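Local structure of dihydropyrimidinase (Brevibacillus agri, 3SFW) at residues 55-60 against 374-379. The protein catalyses the reversible hydrolytic ring opening of dihydropyrimidines, probably through a pair of zinc ions in the active site of an amidohydrolase barrel. Sequence-based numbering, arbitrary orientation.
Sequences IDPHTH and KLFGMF. With ZN (zinc ion), chain F.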
# COMPACT_ATOMS: atom_id res chain seq x y z
N ILE A 55 -30.18 -12.87 8.52
CA ILE A 55 -30.20 -13.64 7.26
C ILE A 55 -28.81 -14.19 7.12
O ILE A 55 -27.84 -13.44 7.16
CB ILE A 55 -30.49 -12.73 6.05
CG1 ILE A 55 -31.86 -12.04 6.24
CG2 ILE A 55 -30.44 -13.55 4.72
CD1 ILE A 55 -32.13 -10.98 5.16
N ASP A 56 -28.69 -15.52 7.17
CA ASP A 56 -27.39 -16.17 7.10
C ASP A 56 -27.10 -16.61 5.69
O ASP A 56 -27.77 -17.49 5.19
CB ASP A 56 -27.38 -17.42 8.00
CG ASP A 56 -25.98 -18.02 8.18
OD1 ASP A 56 -25.06 -17.73 7.39
OD2 ASP A 56 -25.79 -18.82 9.13
N PRO A 57 -26.20 -15.91 4.99
CA PRO A 57 -25.99 -16.22 3.58
C PRO A 57 -25.05 -17.42 3.37
O PRO A 57 -24.57 -17.61 2.24
CB PRO A 57 -25.26 -14.98 3.05
CG PRO A 57 -24.46 -14.46 4.27
CD PRO A 57 -25.46 -14.71 5.43
N HIS A 58 -24.70 -18.14 4.43
CA HIS A 58 -23.64 -19.13 4.28
C HIS A 58 -23.93 -20.41 5.06
O HIS A 58 -23.45 -20.60 6.19
CB HIS A 58 -22.28 -18.53 4.65
CG HIS A 58 -21.10 -19.34 4.19
ND1 HIS A 58 -19.89 -18.77 3.87
CD2 HIS A 58 -20.99 -20.67 3.91
CE1 HIS A 58 -19.06 -19.72 3.44
NE2 HIS A 58 -19.71 -20.87 3.45
N THR A 59 -24.78 -21.28 4.48
CA THR A 59 -25.13 -22.54 5.19
C THR A 59 -24.93 -23.75 4.28
O THR A 59 -24.93 -23.62 3.06
CB THR A 59 -26.57 -22.54 5.74
OG1 THR A 59 -27.52 -22.50 4.66
CG2 THR A 59 -26.80 -21.23 6.59
N HIS A 60 -24.72 -24.91 4.90
CA HIS A 60 -24.52 -26.17 4.19
C HIS A 60 -25.35 -27.27 4.88
O HIS A 60 -24.80 -28.16 5.56
CB HIS A 60 -23.03 -26.57 4.23
CG HIS A 60 -22.13 -25.57 3.57
ND1 HIS A 60 -22.01 -25.47 2.20
CD2 HIS A 60 -21.34 -24.60 4.09
CE1 HIS A 60 -21.14 -24.52 1.90
NE2 HIS A 60 -20.74 -23.95 3.03
N LYS A 374 -29.49 -7.12 0.78
CA LYS A 374 -29.20 -6.27 -0.34
C LYS A 374 -28.21 -6.93 -1.36
O LYS A 374 -28.45 -6.96 -2.58
CB LYS A 374 -28.64 -4.95 0.18
CG LYS A 374 -29.76 -4.06 0.79
CD LYS A 374 -29.18 -2.89 1.52
CE LYS A 374 -30.34 -1.91 1.92
NZ LYS A 374 -29.65 -0.73 2.50
N LEU A 375 -27.16 -7.56 -0.85
CA LEU A 375 -26.16 -8.18 -1.73
C LEU A 375 -26.74 -9.42 -2.39
O LEU A 375 -26.28 -9.81 -3.45
CB LEU A 375 -24.90 -8.57 -0.93
CG LEU A 375 -24.05 -7.35 -0.58
CD1 LEU A 375 -22.88 -7.72 0.42
CD2 LEU A 375 -23.51 -6.73 -1.88
N PHE A 376 -27.69 -10.08 -1.72
CA PHE A 376 -28.25 -11.35 -2.22
C PHE A 376 -29.67 -11.23 -2.79
O PHE A 376 -30.30 -12.23 -3.12
CB PHE A 376 -28.16 -12.42 -1.12
CG PHE A 376 -26.73 -12.87 -0.90
CD1 PHE A 376 -26.09 -13.62 -1.89
CD2 PHE A 376 -25.98 -12.39 0.18
CE1 PHE A 376 -24.73 -13.97 -1.76
CE2 PHE A 376 -24.64 -12.79 0.35
CZ PHE A 376 -23.98 -13.50 -0.66
N GLY A 377 -30.11 -10.00 -3.03
CA GLY A 377 -31.33 -9.81 -3.88
C GLY A 377 -32.62 -10.17 -3.15
O GLY A 377 -33.59 -10.67 -3.76
N MET A 378 -32.64 -9.94 -1.84
CA MET A 378 -33.81 -10.30 -1.00
C MET A 378 -34.38 -9.04 -0.36
O MET A 378 -35.22 -9.14 0.48
CB MET A 378 -33.37 -11.26 0.16
CG MET A 378 -32.83 -12.64 -0.35
SD MET A 378 -31.76 -13.51 0.88
CE MET A 378 -33.02 -14.10 1.99
N PHE A 379 -33.91 -7.86 -0.76
CA PHE A 379 -34.30 -6.62 -0.08
C PHE A 379 -35.29 -5.89 -1.01
O PHE A 379 -35.07 -5.85 -2.21
CB PHE A 379 -33.07 -5.72 0.13
CG PHE A 379 -33.35 -4.51 0.99
CD1 PHE A 379 -33.61 -3.27 0.42
CD2 PHE A 379 -33.40 -4.64 2.38
CE1 PHE A 379 -33.91 -2.15 1.24
CE2 PHE A 379 -33.71 -3.56 3.17
CZ PHE A 379 -33.94 -2.32 2.60
ZN ZN F . -18.94 -22.85 3.14
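P57 meets the ring of F376 obliquely: its CB lies 3.5 Å from F376 CE2 and 3.9 Å from F376 CD2, so one corner of the phenyl group takes up the contact. Proline suits this buried spot, being apolar and having no N-H to satisfy, and the broad phenyl group offers it an apolar surface. Next to it, the CG2 methyl of I55 reaches the methyl end of M378, 3.8 Å from its CE and 4.1 Å from its SD; the two side chains run alongside one another, pointing opposite ways. Branching at CB gives I55 this methyl close to its backbone. The bend in M378 about CG-SD (chi3 76°) turns CE toward it, as a flexible thioether can. All four residues are buried.

F376 lies in the last turn before G377, the first residue to leave helical geometry. Its positive phi (74°), which glycine adopts easily, belongs to a Schellman motif that turns the chain so that M378 also faces the strand. Strand 49-59 is paired in parallel with strand 86-93 and carries metal ligands at its C-terminal end, the His-X-His signature of the amidohydrolase TIM barrel. H58 and H60 both bind the same zinc ion through NE2, each at 2.1 Å, with D315 and the carboxylated K150 completing the site. I55 and P57, two residues apart, both face 374-379, whereas D56 between them does not touch it and the end of H58 leads away to the zinc.

Behind the ligands, D56 OD1 accepts the backbone N-H of H58 at 3.0 Å, an Asx turn in which the donor comes from above the carboxylate plane, while D56 OD2 bonds S314 OG. E262 holds H58 ND1 and so helps fix the rotation of the imidazole. Y236, on strand 234-237, touches both segments, meeting F376 edge-to-face and packing against P57 and L375.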